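Local structure of envelope polyprotein (Puumala orthohantavirus, 5FXU) at residues A[53-58]-A[91-96]; A[61-66]-A[78-83]; A[193-198]-A[224-229]. The protein forms the Gn ectodomain of the hantaviral surface glycoprotein and, as part of the virion spike, probably takes part in host-cell attachment and entry with its partner Gc. One frame throughout, in Å; residues are numbered along the deposited sequence.

Contact 1: residues A[53-58]-A[91-96]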
ATOM      1  N   SER A  53       4.731  16.445   1.800  1.00 82.65           N
ATOM      2  CA  SER A  53       4.002  17.550   1.140  1.00 79.73           C
ATOM      3  C   SER A  53       2.467  17.346   1.197  1.00 75.50           C
ATOM      4  O   SER A  53       1.977  16.242   1.476  1.00 72.69           O
ATOM      5  CB  SER A  53       4.445  17.680  -0.315  1.00 79.89           C
ATOM      6  OG  SER A  53       3.956  16.588  -1.068  1.00 80.92           O
ATOM      7  N   GLN A  54       1.730  18.418   0.907  1.00 71.64           N
ATOM      8  CA  GLN A  54       0.266  18.410   0.936  1.00 67.64           C
ATOM      9  C   GLN A  54      -0.282  17.693  -0.270  1.00 63.51           C
ATOM     10  O   GLN A  54       0.194  17.896  -1.383  1.00 61.62           O
ATOM     11  CB  GLN A  54      -0.299  19.816   0.934  1.00 72.20           C
ATOM     12  CG  GLN A  54      -0.173  20.538   2.249  1.00 77.00           C
ATOM     13  CD  GLN A  54      -0.967  21.825   2.216  1.00 82.95           C
ATOM     14  OE1 GLN A  54      -0.552  22.767   1.557  1.00 89.94           O
ATOM     15  NE2 GLN A  54      -2.135  21.861   2.875  1.00 84.56           N
ATOM     16  N   GLN A  55      -1.300  16.871  -0.048  1.00 59.04           N
ATOM     17  CA  GLN A  55      -1.808  15.987  -1.095  1.00 56.80           C
ATOM     18  C   GLN A  55      -3.352  15.979  -1.073  1.00 52.96           C
ATOM     19  O   GLN A  55      -3.965  15.714  -0.047  1.00 51.34           O
ATOM     20  CB  GLN A  55      -1.121  14.601  -0.981  1.00 56.92           C
ATOM     21  CG  GLN A  55      -1.332  13.858   0.345  1.00 56.95           C
ATOM     22  CD  GLN A  55      -0.115  13.145   0.991  1.00 54.64           C
ATOM     23  OE1 GLN A  55      -0.204  12.745   2.158  1.00 52.23           O
ATOM     24  NE2 GLN A  55       0.977  12.934   0.255  1.00 53.77           N
ATOM     25  N   PRO A  56      -3.985  16.380  -2.187  1.00 50.27           N
ATOM     26  CA  PRO A  56      -5.440  16.545  -2.188  1.00 47.81           C
ATOM     27  C   PRO A  56      -6.229  15.225  -2.274  1.00 43.59           C
ATOM     28  O   PRO A  56      -6.033  14.431  -3.180  1.00 41.80           O
ATOM     29  CB  PRO A  56      -5.693  17.406  -3.433  1.00 50.18           C
ATOM     30  CG  PRO A  56      -4.575  17.052  -4.363  1.00 51.16           C
ATOM     31  CD  PRO A  56      -3.385  16.804  -3.471  1.00 51.11           C
ATOM     32  N   PHE A  57      -7.131  15.052  -1.320  1.00 41.74           N
ATOM     33  CA  PHE A  57      -8.005  13.898  -1.173  1.00 39.46           C
ATOM     34  C   PHE A  57      -9.452  14.357  -1.110  1.00 40.40           C
ATOM     35  O   PHE A  57      -9.761  15.439  -0.617  1.00 41.03           O
ATOM     36  CB  PHE A  57      -7.711  13.178   0.138  1.00 37.68           C
ATOM     37  CG  PHE A  57      -6.652  12.129   0.037  1.00 37.08           C
ATOM     38  CD1 PHE A  57      -5.293  12.464   0.042  1.00 36.97           C
ATOM     39  CD2 PHE A  57      -7.002  10.803  -0.041  1.00 35.65           C
ATOM     40  CE1 PHE A  57      -4.318  11.477  -0.044  1.00 36.71           C
ATOM     41  CE2 PHE A  57      -6.039   9.824  -0.123  1.00 35.26           C
ATOM     42  CZ  PHE A  57      -4.693  10.159  -0.133  1.00 35.36           C
ATOM     43  N   THR A  58     -10.341  13.516  -1.624  1.00 39.74           N
ATOM     44  CA  THR A  58     -11.741  13.668  -1.374  1.00 39.02           C
ATOM     45  C   THR A  58     -12.056  12.860  -0.144  1.00 37.13           C
ATOM     46  O   THR A  58     -11.848  11.674  -0.138  1.00 36.12           O
ATOM     47  CB  THR A  58     -12.551  13.171  -2.554  1.00 39.12           C
ATOM     48  OG1 THR A  58     -12.357  14.091  -3.618  1.00 39.47           O
ATOM     49  CG2 THR A  58     -14.058  13.087  -2.199  1.00 40.64           C
ATOM     50  N   LEU A  91       0.943  10.755   3.715  1.00 39.79           N
ATOM     51  CA  LEU A  91       0.426   9.484   3.227  1.00 39.65           C
ATOM     52  C   LEU A  91       1.353   8.895   2.169  1.00 39.66           C
ATOM     53  O   LEU A  91       2.140   9.613   1.543  1.00 37.76           O
ATOM     54  CB  LEU A  91      -0.995   9.597   2.679  1.00 39.89           C
ATOM     55  CG  LEU A  91      -2.062   9.477   3.765  1.00 41.13           C
ATOM     56  CD1 LEU A  91      -2.091  10.716   4.643  1.00 42.41           C
ATOM     57  CD2 LEU A  91      -3.424   9.227   3.149  1.00 41.44           C
ATOM     58  N   CYS A  92       1.251   7.574   2.005  1.00 40.27           N
ATOM     59  CA  CYS A  92       2.049   6.845   1.042  1.00 40.81           C
ATOM     60  C   CYS A  92       1.576   7.061  -0.381  1.00 39.50           C
ATOM     61  O   CYS A  92       1.013   6.167  -0.982  1.00 39.89           O
ATOM     62  CB  CYS A  92       2.110   5.338   1.400  1.00 40.77           C
ATOM     63  SG  CYS A  92       2.951   4.947   2.960  1.00 43.03           S
ATOM     64  N   LEU A  93       1.852   8.252  -0.894  1.00 41.02           N
ATOM     65  CA  LEU A  93       1.711   8.609  -2.304  1.00 42.95           C
ATOM     66  C   LEU A  93       3.118   8.859  -2.800  1.00 42.39           C
ATOM     67  O   LEU A  93       3.632   9.977  -2.737  1.00 46.08           O
ATOM     68  CB  LEU A  93       0.902   9.891  -2.516  1.00 44.20           C
ATOM     69  CG  LEU A  93      -0.600   9.782  -2.598  1.00 45.82           C
ATOM     70  CD1 LEU A  93      -1.136   9.518  -1.205  1.00 46.10           C
ATOM     71  CD2 LEU A  93      -1.190  11.069  -3.154  1.00 47.67           C
ATOM     72  N   VAL A  94       3.736   7.823  -3.303  1.00 39.52           N
ATOM     73  CA  VAL A  94       5.130   7.877  -3.642  1.00 38.64           C
ATOM     74  C   VAL A  94       5.225   8.220  -5.134  1.00 38.24           C
ATOM     75  O   VAL A  94       4.500   7.662  -5.949  1.00 37.08           O
ATOM     76  CB  VAL A  94       5.793   6.535  -3.299  1.00 38.14           C
ATOM     77  CG1 VAL A  94       7.287   6.616  -3.520  1.00 38.68           C
ATOM     78  CG2 VAL A  94       5.493   6.167  -1.851  1.00 37.13           C
ATOM     79  N   PRO A  95       6.082   9.181  -5.496  1.00 39.50           N
ATOM     80  CA  PRO A  95       6.192   9.509  -6.919  1.00 39.88           C
ATOM     81  C   PRO A  95       6.869   8.413  -7.694  1.00 39.15           C
ATOM     82  O   PRO A  95       7.584   7.604  -7.110  1.00 39.09           O
ATOM     83  CB  PRO A  95       7.065  10.768  -6.943  1.00 40.82           C
ATOM     84  CG  PRO A  95       6.979  11.330  -5.573  1.00 41.21           C
ATOM     85  CD  PRO A  95       6.830  10.144  -4.665  1.00 40.81           C
ATOM     86  N   PRO A  96       6.681   8.403  -9.013  1.00 40.11           N
ATOM     87  CA  PRO A  96       7.402   7.419  -9.851  1.00 40.05           C
ATOM     88  C   PRO A  96       8.912   7.523  -9.686  1.00 39.60           C
ATOM     89  O   PRO A  96       9.410   8.601  -9.442  1.00 39.95           O
ATOM     90  CB  PRO A  96       7.003   7.801 -11.275  1.00 41.05           C
ATOM     91  CG  PRO A  96       5.822   8.707 -11.155  1.00 41.14           C
ATOM     92  CD  PRO A  96       5.838   9.321  -9.800  1.00 40.22           C
TER
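Gln55 and Leu91 bring together the early part of strand 54-64 and the loop that leaves strand 79-89, with their CA atoms 8.1 Å apart. The two strands are antiparallel neighbours in the β-rich Gn head, and here the chain peels away from that pairing: Gln55 and Phe57 still exchange backbone bonds with Leu88 and Ile86, whereas 91-96 forms no regular strand. An inverse gamma turn centred on Cys92 bends the loop, its Leu93 N to Leu91 O bond measuring 2.8 Å, so that Leu91 and Leu93 both direct their side chains at the strand. Between them, the cysteine turns away and is held by a disulfide to Cys111.

The buried Gln55 side chain supplies the link to the loop. Its CG sits between its own N and carbonyl carbon (chi1 60°) and the chain bends at chi2, which carries the amide across to the loop. Gln55 OE1 accepts a bond from Leu91 N at 2.8 Å, with 153° at the hydrogen and the donor tilted 18° from the carbonyl plane.

Beyond this polar link the contact is apolar. Phe57 reaches in with the far end of its ring, where both leucines meet it: Leu93 CD1 lies at the ring edge, near its plane, and Leu91 CD2 approaches obliquely. Leu343 of strand 340-354 packs against both Phe57 and Leu93, extending the cluster beyond the two segments. Leu91 divides its side chain between the two partners: CB lies 3.3 Å from Gln55 OE1, while its CD2 branch stands 3.6 Å from Phe57 CZ.

Contact 2: residues A[61-66]-A[78-83]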
ATOM      1  N   THR A  61     -17.625  10.311   3.769  1.00 36.75           N
ATOM      2  CA  THR A  61     -18.045   9.867   5.115  1.00 37.54           C
ATOM      3  C   THR A  61     -19.540   9.495   5.116  1.00 37.21           C
ATOM      4  O   THR A  61     -20.281   9.944   4.269  1.00 38.09           O
ATOM      5  CB  THR A  61     -17.814  10.993   6.154  1.00 38.59           C
ATOM      6  OG1 THR A  61     -18.432  12.207   5.709  1.00 39.82           O
ATOM      7  CG2 THR A  61     -16.373  11.259   6.317  1.00 38.99           C
ATOM      8  N   TRP A  62     -19.975   8.686   6.070  1.00 36.47           N
ATOM      9  CA  TRP A  62     -21.390   8.341   6.182  1.00 35.52           C
ATOM     10  C   TRP A  62     -21.928   8.629   7.584  1.00 37.33           C
ATOM     11  O   TRP A  62     -21.161   8.575   8.543  1.00 35.85           O
ATOM     12  CB  TRP A  62     -21.611   6.877   5.794  1.00 33.87           C
ATOM     13  CG  TRP A  62     -21.236   5.832   6.821  1.00 32.23           C
ATOM     14  CD1 TRP A  62     -20.044   5.194   6.940  1.00 31.18           C
ATOM     15  CD2 TRP A  62     -22.090   5.268   7.820  1.00 31.83           C
ATOM     16  NE1 TRP A  62     -20.083   4.305   7.973  1.00 31.00           N
ATOM     17  CE2 TRP A  62     -21.334   4.310   8.519  1.00 31.44           C
ATOM     18  CE3 TRP A  62     -23.412   5.496   8.204  1.00 31.88           C
ATOM     19  CZ2 TRP A  62     -21.858   3.571   9.598  1.00 32.16           C
ATOM     20  CZ3 TRP A  62     -23.950   4.746   9.261  1.00 32.54           C
ATOM     21  CH2 TRP A  62     -23.171   3.792   9.940  1.00 32.55           C
ATOM     22  N   GLU A  63     -23.241   8.925   7.668  1.00 39.47           N
ATOM     23  CA  GLU A  63     -23.974   9.109   8.922  1.00 42.49           C
ATOM     24  C   GLU A  63     -25.286   8.344   8.853  1.00 41.71           C
ATOM     25  O   GLU A  63     -25.890   8.266   7.802  1.00 39.75           O
ATOM     26  CB  GLU A  63     -24.295  10.589   9.172  1.00 47.09           C
ATOM     27  CG  GLU A  63     -23.073  11.490   9.179  1.00 51.62           C
ATOM     28  CD  GLU A  63     -23.318  12.923   9.678  1.00 57.93           C
ATOM     29  OE1 GLU A  63     -24.446  13.469   9.544  1.00 61.77           O
ATOM     30  OE2 GLU A  63     -22.344  13.518  10.204  1.00 60.51           O
ATOM     31  N   MET A  64     -25.734   7.795   9.971  1.00 41.34           N
ATOM     32  CA  MET A  64     -27.078   7.273  10.038  1.00 43.26           C
ATOM     33  C   MET A  64     -28.136   8.391   9.853  1.00 46.02           C
ATOM     34  O   MET A  64     -27.986   9.508  10.353  1.00 45.44           O
ATOM     35  CB  MET A  64     -27.330   6.536  11.352  1.00 43.65           C
ATOM     36  CG  MET A  64     -28.749   5.990  11.409  1.00 45.08           C
ATOM     37  SD  MET A  64     -29.086   4.915  12.797  1.00 47.25           S
ATOM     38  CE  MET A  64     -30.839   4.745  12.545  1.00 49.51           C
ATOM     39  N   LYS A  65     -29.199   8.050   9.137  1.00 49.56           N
ATOM     40  CA  LYS A  65     -30.329   8.928   8.882  1.00 56.34           C
ATOM     41  C   LYS A  65     -31.634   8.140   8.978  1.00 59.52           C
ATOM     42  O   LYS A  65     -31.636   6.932   8.845  1.00 58.68           O
ATOM     43  CB  LYS A  65     -30.195   9.534   7.488  1.00 59.23           C
ATOM     44  CG  LYS A  65     -31.131  10.696   7.220  1.00 64.35           C
ATOM     45  CD  LYS A  65     -30.494  11.763   6.332  1.00 69.04           C
ATOM     46  CE  LYS A  65     -31.352  13.030   6.240  1.00 73.68           C
ATOM     47  NZ  LYS A  65     -32.564  12.839   5.382  1.00 76.76           N
ATOM     48  N   SER A  66     -32.740   8.831   9.237  1.00 66.86           N
ATOM     49  CA  SER A  66     -34.087   8.242   9.099  1.00 71.70           C
ATOM     50  C   SER A  66     -35.116   9.317   8.823  1.00 72.99           C
ATOM     51  O   SER A  66     -35.439  10.072   9.745  1.00 76.35           O
ATOM     52  CB  SER A  66     -34.463   7.504  10.380  1.00 73.99           C
ATOM     53  OG  SER A  66     -33.676   6.334  10.499  1.00 74.88           O
ATOM     54  N   SER A  78     -31.083   4.229   4.765  1.00 70.34           N
ATOM     55  CA  SER A  78     -30.859   4.720   6.100  1.00 65.45           C
ATOM     56  C   SER A  78     -29.524   5.479   6.223  1.00 56.98           C
ATOM     57  O   SER A  78     -29.049   5.648   7.313  1.00 54.04           O
ATOM     58  CB  SER A  78     -30.894   3.541   7.078  1.00 68.20           C
ATOM     59  OG  SER A  78     -32.219   3.074   7.265  1.00 71.27           O
ATOM     60  N   PHE A  79     -28.920   5.930   5.130  1.00 52.92           N
ATOM     61  CA  PHE A  79     -27.601   6.572   5.178  1.00 51.99           C
ATOM     62  C   PHE A  79     -27.652   7.928   4.551  1.00 50.64           C
ATOM     63  O   PHE A  79     -28.350   8.155   3.579  1.00 50.80           O
ATOM     64  CB  PHE A  79     -26.554   5.799   4.387  1.00 52.50           C
ATOM     65  CG  PHE A  79     -26.473   4.362   4.733  1.00 55.33           C
ATOM     66  CD1 PHE A  79     -25.821   3.964   5.884  1.00 59.24           C
ATOM     67  CD2 PHE A  79     -27.023   3.393   3.894  1.00 57.04           C
ATOM     68  CE1 PHE A  79     -25.726   2.615   6.209  1.00 62.68           C
ATOM     69  CE2 PHE A  79     -26.945   2.042   4.208  1.00 59.45           C
ATOM     70  CZ  PHE A  79     -26.295   1.646   5.372  1.00 61.28           C
ATOM     71  N   GLN A  80     -26.881   8.827   5.117  1.00 50.19           N
ATOM     72  CA  GLN A  80     -26.540  10.044   4.474  1.00 51.35           C
ATOM     73  C   GLN A  80     -25.033   9.994   4.306  1.00 48.88           C
ATOM     74  O   GLN A  80     -24.306   9.785   5.287  1.00 47.63           O
ATOM     75  CB  GLN A  80     -26.924  11.194   5.366  1.00 55.95           C
ATOM     76  CG  GLN A  80     -26.907  12.540   4.678  1.00 59.18           C
ATOM     77  CD  GLN A  80     -26.984  13.636   5.694  1.00 62.19           C
ATOM     78  OE1 GLN A  80     -26.166  13.683   6.639  1.00 65.62           O
ATOM     79  NE2 GLN A  80     -27.947  14.513   5.532  1.00 62.92           N
ATOM     80  N   THR A  81     -24.567  10.137   3.068  1.00 45.97           N
ATOM     81  CA  THR A  81     -23.150  10.309   2.816  1.00 43.92           C
ATOM     82  C   THR A  81     -22.861  11.733   2.420  1.00 44.30           C
ATOM     83  O   THR A  81     -23.742  12.457   2.023  1.00 44.92           O
ATOM     84  CB  THR A  81     -22.638   9.391   1.721  1.00 42.83           C
ATOM     85  OG1 THR A  81     -23.161   9.818   0.471  1.00 42.80           O
ATOM     86  CG2 THR A  81     -23.023   7.949   1.988  1.00 42.02           C
ATOM     87  N   LYS A  82     -21.621  12.157   2.584  1.00 45.76           N
ATOM     88  CA  LYS A  82     -21.201  13.435   2.044  1.00 47.66           C
ATOM     89  C   LYS A  82     -19.715  13.403   1.713  1.00 45.47           C
ATOM     90  O   LYS A  82     -18.997  12.492   2.156  1.00 41.95           O
ATOM     91  CB  LYS A  82     -21.520  14.555   3.020  1.00 52.34           C
ATOM     92  CG  LYS A  82     -20.695  14.555   4.284  1.00 55.70           C
ATOM     93  CD  LYS A  82     -21.035  15.751   5.158  1.00 62.53           C
ATOM     94  CE  LYS A  82     -20.562  15.542   6.610  1.00 66.83           C
ATOM     95  NZ  LYS A  82     -21.175  16.484   7.599  1.00 71.88           N
ATOM     96  N   SER A  83     -19.269  14.407   0.960  1.00 44.08           N
ATOM     97  CA  SER A  83     -17.875  14.507   0.604  1.00 44.10           C
ATOM     98  C   SER A  83     -17.374  15.929   0.452  1.00 44.53           C
ATOM     99  O   SER A  83     -18.147  16.823   0.221  1.00 45.86           O
ATOM    100  CB  SER A  83     -17.577  13.683  -0.663  1.00 43.51           C
ATOM    101  OG  SER A  83     -18.519  13.890  -1.687  1.00 43.58           O
TER
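Trp62 and Phe79 meet as an offset edge-to-face pair, the edge of the phenylalanine turned toward the face of the indole six-membered ring. The planes stand at 84° and the centroids are 5.6 Å apart, the closest atoms being Phe79 CD1 and Trp62 CE3 at 3.7 Å. A chi1 of 77° at Trp62 leans the six-membered ring toward Phe79, a diagonal partner; directly across from Trp62 is Thr81, whose CG2 merely approaches the tryptophan CB.

The side chains of Thr61, Glu63, Gln80 and Lys82 form the other face. Lys82 runs extended past Thr61, its CG 3.6 Å from Thr61 OG1, and its NZ comes within 4.1 Å of Glu63 OE2, opposite charges too far apart for a salt bridge. Farther out, the aliphatic part of Lys65 crosses Gln80, with Lys65 CD 3.7 Å from Gln80 CB.

Between the two faces runs the antiparallel ladder itself, the outer end of the pairing between strands 54-64 and 79-89. Thr61 with Lys82 and Glu63 with Gln80 are hydrogen-bonded pairs, each joined by two backbone bonds; Glu63 N to Gln80 O is 2.7 Å, and the return bond from Gln80 N to Glu63 O is nearly straight at 178°. Beyond them, Lys65 N still reaches Ser78 O at 3.0 Å, but from above the carbonyl plane.

Outside the ladder, strands 278-285 and 296-302 back the aromatic face: Ala300 touches both aromatic side chains, while Ile280 and Val283 pack on Phe79. The Thr81 hydroxyl is hydrogen-bonded to Thr284 O, and Trp62 NE1 has weak bonds to Phe301 O and Gly326 O.

Contact 3: residues A[193-198]-A[224-229]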
ATOM      1  N   CYS A 193       2.999  -3.440  -1.351  1.00 24.85           N
ATOM      2  CA  CYS A 193       2.917  -2.713  -2.605  1.00 26.44           C
ATOM      3  C   CYS A 193       2.324  -1.322  -2.434  1.00 26.39           C
ATOM      4  O   CYS A 193       1.409  -1.141  -1.651  1.00 25.91           O
ATOM      5  CB  CYS A 193       2.003  -3.456  -3.583  1.00 28.18           C
ATOM      6  SG  CYS A 193       2.508  -5.121  -3.983  1.00 29.95           S
ATOM      7  N   PHE A 194       2.840  -0.373  -3.210  1.00 26.79           N
ATOM      8  CA  PHE A 194       2.441   1.031  -3.159  1.00 27.23           C
ATOM      9  C   PHE A 194       1.987   1.444  -4.536  1.00 27.96           C
ATOM     10  O   PHE A 194       2.638   1.139  -5.525  1.00 29.01           O
ATOM     11  CB  PHE A 194       3.601   1.897  -2.647  1.00 27.86           C
ATOM     12  CG  PHE A 194       4.139   1.398  -1.341  1.00 28.16           C
ATOM     13  CD1 PHE A 194       5.026   0.314  -1.313  1.00 28.54           C
ATOM     14  CD2 PHE A 194       3.679   1.912  -0.148  1.00 28.11           C
ATOM     15  CE1 PHE A 194       5.460  -0.214  -0.101  1.00 29.49           C
ATOM     16  CE2 PHE A 194       4.129   1.403   1.067  1.00 28.73           C
ATOM     17  CZ  PHE A 194       5.002   0.333   1.104  1.00 29.09           C
ATOM     18  N   LEU A 195       0.833   2.092  -4.592  1.00 27.98           N
ATOM     19  CA  LEU A 195       0.272   2.564  -5.833  1.00 28.42           C
ATOM     20  C   LEU A 195       0.947   3.838  -6.299  1.00 28.68           C
ATOM     21  O   LEU A 195       0.969   4.834  -5.567  1.00 28.84           O
ATOM     22  CB  LEU A 195      -1.229   2.839  -5.652  1.00 28.48           C
ATOM     23  CG  LEU A 195      -1.951   3.276  -6.917  1.00 29.50           C
ATOM     24  CD1 LEU A 195      -2.030   2.147  -7.909  1.00 29.75           C
ATOM     25  CD2 LEU A 195      -3.352   3.687  -6.567  1.00 31.14           C
ATOM     26  N   ILE A 196       1.416   3.834  -7.537  1.00 29.23           N
ATOM     27  CA  ILE A 196       2.128   4.973  -8.120  1.00 30.02           C
ATOM     28  C   ILE A 196       1.329   5.485  -9.315  1.00 32.04           C
ATOM     29  O   ILE A 196       1.031   4.707 -10.233  1.00 32.15           O
ATOM     30  CB  ILE A 196       3.514   4.536  -8.624  1.00 30.89           C
ATOM     31  CG1 ILE A 196       4.319   3.751  -7.563  1.00 30.38           C
ATOM     32  CG2 ILE A 196       4.300   5.718  -9.163  1.00 31.74           C
ATOM     33  CD1 ILE A 196       4.545   4.471  -6.271  1.00 30.92           C
ATOM     34  N   ALA A 197       0.991   6.771  -9.327  1.00 33.34           N
ATOM     35  CA  ALA A 197       0.364   7.408 -10.483  1.00 35.49           C
ATOM     36  C   ALA A 197       1.408   7.795 -11.524  1.00 38.66           C
ATOM     37  O   ALA A 197       2.363   8.522 -11.232  1.00 38.47           O
ATOM     38  CB  ALA A 197      -0.381   8.639 -10.052  1.00 36.49           C
ATOM     39  N   LYS A 198       1.209   7.310 -12.744  1.00 42.50           N
ATOM     40  CA  LYS A 198       2.131   7.533 -13.838  1.00 46.54           C
ATOM     41  C   LYS A 198       1.393   7.452 -15.180  1.00 48.57           C
ATOM     42  O   LYS A 198       0.917   6.395 -15.597  1.00 48.17           O
ATOM     43  CB  LYS A 198       3.279   6.517 -13.774  1.00 48.71           C
ATOM     44  CG  LYS A 198       4.332   6.622 -14.876  1.00 51.94           C
ATOM     45  CD  LYS A 198       5.072   7.950 -14.802  1.00 55.80           C
ATOM     46  CE  LYS A 198       6.188   8.085 -15.841  1.00 58.54           C
ATOM     47  NZ  LYS A 198       5.791   8.176 -17.271  1.00 60.46           N
ATOM     48  N   ASN A 224     -12.319   2.573 -17.662  1.00 72.01           N
ATOM     49  CA  ASN A 224     -11.348   2.485 -16.557  1.00 65.52           C
ATOM     50  C   ASN A 224      -9.925   2.942 -16.944  1.00 60.59           C
ATOM     51  O   ASN A 224      -8.990   2.173 -17.222  1.00 60.39           O
ATOM     52  CB  ASN A 224     -11.456   1.136 -15.880  1.00 65.15           C
ATOM     53  CG  ASN A 224     -12.786   0.994 -15.101  1.00 65.27           C
ATOM     54  OD1 ASN A 224     -13.054   1.811 -14.233  1.00 61.82           O
ATOM     55  ND2 ASN A 224     -13.623   0.002 -15.420  1.00 65.50           N
ATOM     56  N   GLY A 225      -9.811   4.264 -16.909  1.00 55.88           N
ATOM     57  CA  GLY A 225      -8.700   4.988 -17.438  1.00 52.85           C
ATOM     58  C   GLY A 225      -7.544   5.320 -16.509  1.00 50.32           C
ATOM     59  O   GLY A 225      -6.578   5.892 -16.980  1.00 52.81           O
ATOM     60  N   PHE A 226      -7.603   4.992 -15.214  1.00 45.20           N
ATOM     61  CA  PHE A 226      -6.470   5.275 -14.324  1.00 41.02           C
ATOM     62  C   PHE A 226      -5.113   4.767 -14.880  1.00 41.17           C
ATOM     63  O   PHE A 226      -5.021   3.671 -15.411  1.00 39.78           O
ATOM     64  CB  PHE A 226      -6.684   4.726 -12.931  1.00 39.02           C
ATOM     65  CG  PHE A 226      -5.466   4.889 -12.050  1.00 36.98           C
ATOM     66  CD1 PHE A 226      -5.141   6.115 -11.504  1.00 36.26           C
ATOM     67  CD2 PHE A 226      -4.600   3.818 -11.840  1.00 35.21           C
ATOM     68  CE1 PHE A 226      -3.995   6.272 -10.736  1.00 35.26           C
ATOM     69  CE2 PHE A 226      -3.473   3.970 -11.070  1.00 34.69           C
ATOM     70  CZ  PHE A 226      -3.167   5.200 -10.517  1.00 34.95           C
ATOM     71  N   GLN A 227      -4.090   5.614 -14.805  1.00 40.50           N
ATOM     72  CA  GLN A 227      -2.769   5.278 -15.301  1.00 41.24           C
ATOM     73  C   GLN A 227      -1.776   5.243 -14.163  1.00 40.12           C
ATOM     74  O   GLN A 227      -1.572   6.232 -13.452  1.00 39.22           O
ATOM     75  CB  GLN A 227      -2.315   6.232 -16.414  1.00 42.59           C
ATOM     76  CG  GLN A 227      -2.921   5.866 -17.768  1.00 43.43           C
ATOM     77  CD  GLN A 227      -2.372   6.667 -18.928  1.00 44.18           C
ATOM     78  OE1 GLN A 227      -1.245   6.454 -19.376  1.00 43.67           O
ATOM     79  NE2 GLN A 227      -3.176   7.589 -19.429  1.00 45.68           N
ATOM     80  N   GLY A 228      -1.185   4.069 -13.972  1.00 38.87           N
ATOM     81  CA  GLY A 228      -0.239   3.873 -12.896  1.00 37.29           C
ATOM     82  C   GLY A 228       0.162   2.434 -12.743  1.00 35.71           C
ATOM     83  O   GLY A 228      -0.058   1.616 -13.632  1.00 38.16           O
ATOM     84  N   TYR A 229       0.775   2.130 -11.620  1.00 33.42           N
ATOM     85  CA  TYR A 229       1.333   0.807 -11.402  1.00 32.36           C
ATOM     86  C   TYR A 229       1.603   0.611  -9.951  1.00 30.15           C
ATOM     87  O   TYR A 229       1.516   1.557  -9.191  1.00 29.69           O
ATOM     88  CB  TYR A 229       2.628   0.629 -12.197  1.00 33.31           C
ATOM     89  CG  TYR A 229       3.751   1.564 -11.862  1.00 33.08           C
ATOM     90  CD1 TYR A 229       3.872   2.799 -12.496  1.00 34.58           C
ATOM     91  CD2 TYR A 229       4.740   1.191 -10.964  1.00 32.87           C
ATOM     92  CE1 TYR A 229       4.934   3.664 -12.193  1.00 34.79           C
ATOM     93  CE2 TYR A 229       5.805   2.038 -10.665  1.00 32.81           C
ATOM     94  CZ  TYR A 229       5.888   3.263 -11.284  1.00 34.08           C
ATOM     95  OH  TYR A 229       6.930   4.079 -10.972  1.00 35.75           O
TER
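Over one face of the Tyr229 ring lies Ile196, its CB 3.9 Å from the centroid and 14° off the normal in a CH-pi contact, while Lys198 CB meets the ring at its edge, near the plane. The ring is also stacked with that of Tyr242. Phe226 is met obliquely by Leu195 CD1 and by the Ala197 backbone.

These rings flank the end of an antiparallel β-ladder where strand 185-197 finishes and strand 228-234 begins, a pairing that Cys193 and Cys232 reinforce with a disulfide. Ile196 and Tyr229 form a hydrogen-bonded pair: Ile196 N gives to Tyr229 O at 2.8 Å, and Tyr229 N returns to Ile196 O. Next to them Gly228 faces Ala197, and its CA comes within 3.1 Å of Ile196 O, an approach that suits a residue without a side chain. Lys198 N then bonds to Gln227 O from above the carbonyl plane.

Gln227 NE2 is hydrogen-bonded to Asp317 OD2 and its OE1 to Val200 N. A chi1 of 61° swings the Tyr229 ring across Ile196; the phenol is hydrogen-bonded to Glu100, and its OH lies 3.6 Å from Ile196 CG2.

In the fold
Contacts 1 and 2 sit on the same pair of strands, 54-64 and 79-89, and show its two ends: a buried inner end where the chain leaves the pairing, and a surface end 26 Å away between centres. They touch midway, Thr58 CG2 lying 3.9 Å from Ser83 CB. Contact 3 belongs to a different strand pair but lies 13 Å from contact 1, centre to centre, and the loop of contact 1 continues onto it: Val94 and Pro96 pack on Ile196, with Pro96 CA 3.6 Å from Tyr229 OH. Contacts 2 and 3 remain about 18 Å apart at their nearest atoms. A glycan sugar lies about 7 Å from the Trp62 side chain in contact 2.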